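Local coordinates for protein Aac(6')-ib (Escherichia coli, PDB 2BUE) that probably transfers the acetyl group of acetyl-CoA to the 6'-amino group of aminoglycoside antibiotics such as kanamycin B, conferring resistance to them, at residues A[37-40]-A[41-44]; A[59-62]-A[63-67]. The protein carries 2 engineered substitutions. All blocks are in the same frame, centred on the assembly; numbering follows the deposited sequence.

In the fold
Both contacts are local ones, each made along a single short helix within the GNAT acetyltransferase domain. Contact 1 lies on helix 36-43 and comes first in the chain; contact 2 runs from the two residues before helix 61-68 along most of it. Their centres are about 9 Å apart, and the helices pack together through Tyr40 and Leu43 on one and Leu61 and Val64 on the other. Asn44 ND2 probably hydrogen-bonds to Pro59 O, at 3.0 Å. Contact 1 comes nearer the ligands, the Leu43 side chain being about 7 Å from ribostamycin and 8 Å from coenzyme A; contact 2 sits farther out, Pro59 about 9 Å from ribostamycin. The helices thus form one packed unit near the ligand sites.

Contact 1: residues A[37-40]-A[41-44]; sequences AMLY and EWLN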
ATOM      1  N   ALA A  37       7.415  12.248  11.978  1.00 12.53           N
ATOM      2  CA  ALA A  37       8.686  11.876  12.651  1.00 13.60           C
ATOM      3  C   ALA A  37       8.820  10.362  12.794  1.00 13.35           C
ATOM      4  O   ALA A  37       9.903   9.779  12.508  1.00 13.25           O
ATOM      5  CB  ALA A  37       8.785  12.555  14.033  1.00 14.25           C
ATOM      6  N   MET A  38       7.716   9.736  13.218  1.00 13.53           N
ATOM      7  CA  MET A  38       7.630   8.274  13.343  1.00 13.66           C
ATOM      8  C   MET A  38       7.833   7.584  11.990  1.00 12.45           C
ATOM      9  O   MET A  38       8.620   6.635  11.874  1.00 11.75           O
ATOM     10  CB  MET A  38       6.287   7.877  13.958  1.00 13.99           C
ATOM     11  CG  MET A  38       6.087   6.366  14.064  1.00 14.41           C
ATOM     12  SD  MET A  38       4.478   5.970  14.777  1.00 17.51           S
ATOM     13  CE  MET A  38       3.338   6.469  13.498  1.00 18.82           C
ATOM     14  N   LEU A  39       7.153   8.068  10.959  1.00 11.22           N
ATOM     15  CA  LEU A  39       7.330   7.511   9.605  1.00 10.39           C
ATOM     16  C   LEU A  39       8.798   7.620   9.126  1.00 10.66           C
ATOM     17  O   LEU A  39       9.353   6.670   8.559  1.00 10.03           O
ATOM     18  CB  LEU A  39       6.348   8.176   8.632  1.00 10.66           C
ATOM     19  CG  LEU A  39       6.421   7.653   7.200  1.00 10.01           C
ATOM     20  CD1 LEU A  39       6.027   6.157   7.171  1.00  9.35           C
ATOM     21  CD2 LEU A  39       5.529   8.537   6.308  1.00 10.53           C
ATOM     22  N   TYR A  40       9.426   8.762   9.398  1.00 10.49           N
ATOM     23  CA  TYR A  40      10.849   8.958   9.087  1.00 11.17           C
ATOM     24  C   TYR A  40      11.707   7.867   9.749  1.00 11.14           C
ATOM     25  O   TYR A  40      12.532   7.214   9.088  1.00 10.87           O
ATOM     26  CB  TYR A  40      11.278  10.372   9.515  1.00 11.48           C
ATOM     27  CG  TYR A  40      12.773  10.525   9.693  1.00 11.53           C
ATOM     28  CD1 TYR A  40      13.645  10.483   8.594  1.00 10.48           C
ATOM     29  CD2 TYR A  40      13.315  10.682  10.966  1.00 11.53           C
ATOM     30  CE1 TYR A  40      15.033  10.614   8.784  1.00 11.96           C
ATOM     31  CE2 TYR A  40      14.690  10.832  11.160  1.00 11.70           C
ATOM     32  CZ  TYR A  40      15.537  10.799  10.075  1.00 12.09           C
ATOM     33  OH  TYR A  40      16.890  10.931  10.251  1.00 11.91           O
ATOM     34  N   GLU A  41      11.499   7.653  11.048  1.00 11.23           N
ATOM     35  CA  GLU A  41      12.201   6.584  11.743  1.00 11.66           C
ATOM     36  C   GLU A  41      11.988   5.234  11.020  1.00 11.37           C
ATOM     37  O   GLU A  41      12.964   4.538  10.701  1.00 11.44           O
ATOM     38  CB  GLU A  41      11.797   6.503  13.214  1.00 12.36           C
ATOM     39  CG  GLU A  41      12.505   5.354  13.897  1.00 12.46           C
ATOM     40  CD  GLU A  41      12.249   5.257  15.394  1.00 15.81           C
ATOM     41  OE1 GLU A  41      11.490   6.077  15.951  1.00 15.62           O
ATOM     42  OE2 GLU A  41      12.841   4.320  15.992  1.00 15.67           O
ATOM     43  N   TRP A  42      10.720   4.894  10.757  1.00 11.65           N
ATOM     44  CA  TRP A  42      10.379   3.646  10.047  1.00 11.62           C
ATOM     45  C   TRP A  42      11.078   3.492   8.698  1.00 11.36           C
ATOM     46  O   TRP A  42      11.621   2.414   8.392  1.00 12.73           O
ATOM     47  CB  TRP A  42       8.866   3.554   9.836  1.00 11.31           C
ATOM     48  CG  TRP A  42       8.075   3.369  11.095  1.00 11.62           C
ATOM     49  CD1 TRP A  42       8.554   3.156  12.364  1.00 12.27           C
ATOM     50  CD2 TRP A  42       6.651   3.350  11.184  1.00 11.88           C
ATOM     51  NE1 TRP A  42       7.495   3.012  13.248  1.00 13.35           N
ATOM     52  CE2 TRP A  42       6.317   3.126  12.542  1.00 12.69           C
ATOM     53  CE3 TRP A  42       5.619   3.505  10.236  1.00 12.50           C
ATOM     54  CZ2 TRP A  42       4.979   3.040  12.986  1.00 12.89           C
ATOM     55  CZ3 TRP A  42       4.284   3.422  10.672  1.00 12.58           C
ATOM     56  CH2 TRP A  42       3.981   3.177  12.040  1.00 12.82           C
ATOM     57  N   LEU A  43      11.048   4.546   7.883  1.00 11.32           N
ATOM     58  CA  LEU A  43      11.577   4.485   6.524  1.00 10.95           C
ATOM     59  C   LEU A  43      13.102   4.301   6.474  1.00 11.17           C
ATOM     60  O   LEU A  43      13.673   4.029   5.419  1.00 11.04           O
ATOM     61  CB  LEU A  43      11.135   5.704   5.688  1.00 10.88           C
ATOM     62  CG  LEU A  43       9.629   5.756   5.390  1.00 10.85           C
ATOM     63  CD1 LEU A  43       9.339   7.076   4.704  1.00 11.49           C
ATOM     64  CD2 LEU A  43       9.202   4.569   4.493  1.00 12.34           C
ATOM     65  N   ASN A  44      13.740   4.457   7.630  1.00 11.32           N
ATOM     66  CA  ASN A  44      15.174   4.222   7.756  1.00 11.86           C
ATOM     67  C   ASN A  44      15.552   2.926   8.479  1.00 13.39           C
ATOM     68  O   ASN A  44      16.744   2.687   8.782  1.00 15.03           O
ATOM     69  CB  ASN A  44      15.830   5.455   8.398  1.00 12.29           C
ATOM     70  CG  ASN A  44      15.948   6.611   7.410  1.00 12.06           C
ATOM     71  OD1 ASN A  44      16.861   6.638   6.576  1.00 14.71           O
ATOM     72  ND2 ASN A  44      15.030   7.565   7.498  1.00 11.81           N
TER
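Met38 lies alongside Trp42, one turn further along helix 36-43, and both side chains point the same way. From CB the Met38 chain runs out extended, CG anti to the backbone N (chi1 177°) and SD anti to CA. CG sits above one face of the indole, 4.0 Å from the centroid of the five-membered ring of Trp42, a CH-pi contact. SD follows at 3.5 Å from Trp42 CZ2, a Met-aromatic contact made obliquely to the six-membered ring. The bend at chi3 (69°) then brings CE to 3.7 Å from Trp42 CH2. Leu39 CD1 reaches Trp42 CE3 at 4.1 Å, while Leu39 CG meets Leu43 CD1. Ile82, Pro89 and Tyr92 of the sheet also pack against Met38, Leu39 or Trp42.

Near the C-terminal end of the helix, Tyr40 O gathers two donors from Asn44. Asn44 ND2 donates to Tyr40 O at 3.0 Å, with the acceptor close to the amide plane; Asn44 N adds only a weak bond to Tyr40 O, at 3.3 Å. With a second, probable acceptor in Pro59, one carboxamide nitrogen serves two backbone carbonyls, which helps fix the rotation of the amide and ties residues 40-44 to the approach to helix 61-68.

Contact 2: residues A[59-62]-A[63-67]; sequences PTLA and DVQEQ
Thr60 and Asp63 form a capping box at the start of helix 61-68, each side chain taking the backbone N-H of the other. Thr60 is the N-cap. Its OG1 sits between the backbone N and the carbonyl carbon (chi1 64°), a rotamer that turns the hydroxyl oxygen to the first turn, where Thr60 OG1 accepts from Asp63 N at 2.9 Å. In return Asp63 places CG beside its own backbone N (chi1 -73°) and swings the carboxylate back to the cap. There Asp63 OD2 accepts from Thr60 N at 3.1 Å, and the N-H comes from above the carboxylate plane. The two bonds engage N-H groups at the helix start, where no preceding turn supplies helical acceptors, and the negative carboxylate probably also suits the positive end of the helix dipole.

Beyond the box, Leu61 and Gln65 meet one turn apart. The Gln65 carboxamide lies along Leu61 CG and CD1, with Gln65 NE2 3.7 Å from Leu61 CG. Glu66 CG passes beside Ala62 O, 3.1 Å away, the carbonyl that already accepts from Glu66 N at 2.8 Å. On the side facing helix 36-43, Val64 and Pro59 both touch Leu43. Here the CG2 methyl of Val64 presses on the proline ring, closer than usual van der Waals contact: 3.5 Å from Val64 CG2 to Pro59 CG.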
ATOM      1  N   PRO A  59      15.331   8.324   3.315  1.00 16.96           N
ATOM      2  CA  PRO A  59      15.018   9.744   3.234  1.00 15.32           C
ATOM      3  C   PRO A  59      15.420  10.460   4.519  1.00 14.13           C
ATOM      4  O   PRO A  59      15.380   9.865   5.613  1.00 13.65           O
ATOM      5  CB  PRO A  59      13.496   9.757   3.125  1.00 15.65           C
ATOM      6  CG  PRO A  59      13.089   8.532   3.883  1.00 15.85           C
ATOM      7  CD  PRO A  59      14.118   7.501   3.492  1.00 17.11           C
ATOM      8  N   THR A  60      15.787  11.725   4.388  1.00 12.88           N
ATOM      9  CA  THR A  60      16.039  12.564   5.561  1.00 12.64           C
ATOM     10  C   THR A  60      14.690  12.909   6.201  1.00 12.49           C
ATOM     11  O   THR A  60      13.627  12.699   5.596  1.00 11.98           O
ATOM     12  CB  THR A  60      16.718  13.893   5.161  1.00 12.62           C
ATOM     13  OG1 THR A  60      15.805  14.640   4.343  1.00 12.46           O
ATOM     14  CG2 THR A  60      18.050  13.659   4.450  1.00 12.48           C
ATOM     15  N   LEU A  61      14.724  13.459   7.405  1.00 12.06           N
ATOM     16  CA  LEU A  61      13.497  13.924   8.044  1.00 11.45           C
ATOM     17  C   LEU A  61      12.794  14.956   7.152  1.00 12.48           C
ATOM     18  O   LEU A  61      11.569  14.879   6.956  1.00 12.19           O
ATOM     19  CB  LEU A  61      13.815  14.518   9.433  1.00 12.11           C
ATOM     20  CG  LEU A  61      12.622  15.132  10.170  1.00 11.78           C
ATOM     21  CD1 LEU A  61      11.484  14.108  10.412  1.00 12.19           C
ATOM     22  CD2 LEU A  61      13.089  15.760  11.479  1.00 12.53           C
ATOM     23  N   ALA A  62      13.564  15.909   6.612  1.00 12.00           N
ATOM     24  CA  ALA A  62      12.996  16.928   5.703  1.00 13.20           C
ATOM     25  C   ALA A  62      12.333  16.285   4.481  1.00 13.14           C
ATOM     26  O   ALA A  62      11.243  16.715   4.064  1.00 13.46           O
ATOM     27  CB  ALA A  62      14.074  17.913   5.241  1.00 13.75           C
ATOM     28  N   ASP A  63      12.998  15.289   3.893  1.00 12.53           N
ATOM     29  CA  ASP A  63      12.417  14.533   2.757  1.00 13.32           C
ATOM     30  C   ASP A  63      11.047  13.990   3.134  1.00 13.53           C
ATOM     31  O   ASP A  63      10.056  14.165   2.394  1.00 13.43           O
ATOM     32  CB  ASP A  63      13.300  13.353   2.364  1.00 12.89           C
ATOM     33  CG  ASP A  63      14.573  13.764   1.643  1.00 14.20           C
ATOM     34  OD1 ASP A  63      14.656  14.920   1.156  1.00 16.06           O
ATOM     35  OD2 ASP A  63      15.481  12.902   1.572  1.00 15.99           O
ATOM     36  N   VAL A  64      10.970  13.345   4.297  1.00 13.28           N
ATOM     37  CA  VAL A  64       9.707  12.704   4.699  1.00 13.60           C
ATOM     38  C   VAL A  64       8.656  13.775   4.985  1.00 14.23           C
ATOM     39  O   VAL A  64       7.477  13.630   4.616  1.00 14.78           O
ATOM     40  CB  VAL A  64       9.892  11.751   5.902  1.00 13.58           C
ATOM     41  CG1 VAL A  64       8.527  11.207   6.391  1.00 13.63           C
ATOM     42  CG2 VAL A  64      10.803  10.586   5.546  1.00 11.70           C
ATOM     43  N   GLN A  65       9.068  14.855   5.648  1.00 14.28           N
ATOM     44  CA  GLN A  65       8.159  15.972   5.895  1.00 15.71           C
ATOM     45  C   GLN A  65       7.607  16.604   4.619  1.00 16.55           C
ATOM     46  O   GLN A  65       6.424  16.969   4.583  1.00 18.31           O
ATOM     47  CB  GLN A  65       8.817  17.030   6.785  1.00 14.71           C
ATOM     48  CG  GLN A  65       9.039  16.526   8.208  1.00 15.43           C
ATOM     49  CD  GLN A  65       9.963  17.443   9.005  1.00 15.76           C
ATOM     50  OE1 GLN A  65      10.844  18.105   8.432  1.00 15.97           O
ATOM     51  NE2 GLN A  65       9.769  17.478  10.321  1.00 16.36           N
ATOM     52  N   GLU A  66       8.461  16.746   3.608  1.00 16.77           N
ATOM     53  CA  GLU A  66       8.100  17.373   2.331  1.00 17.88           C
ATOM     54  C   GLU A  66       7.285  16.469   1.422  1.00 17.75           C
ATOM     55  O   GLU A  66       6.470  16.963   0.627  1.00 18.78           O
ATOM     56  CB  GLU A  66       9.361  17.818   1.587  1.00 18.42           C
ATOM     57  CG  GLU A  66      10.084  18.932   2.319  1.00 20.79           C
ATOM     58  CD  GLU A  66      11.453  19.272   1.740  1.00 26.53           C
ATOM     59  OE1 GLU A  66      11.903  18.630   0.758  1.00 28.21           O
ATOM     60  OE2 GLU A  66      12.076  20.215   2.280  1.00 31.26           O
ATOM     61  N   GLN A  67       7.512  15.164   1.524  1.00 15.67           N
ATOM     62  CA  GLN A  67       6.954  14.199   0.574  1.00 15.65           C
ATOM     63  C   GLN A  67       5.726  13.468   1.093  1.00 14.19           C
ATOM     64  O   GLN A  67       4.861  13.064   0.293  1.00 14.05           O
ATOM     65  CB  GLN A  67       8.015  13.184   0.157  1.00 15.84           C
ATOM     66  CG  GLN A  67       9.099  13.847  -0.697  1.00 20.94           C
ATOM     67  CD  GLN A  67      10.315  12.992  -0.922  1.00 25.43           C
ATOM     68  OE1 GLN A  67      10.223  11.770  -1.072  1.00 28.86           O
ATOM     69  NE2 GLN A  67      11.477  13.635  -0.964  1.00 26.67           N
TER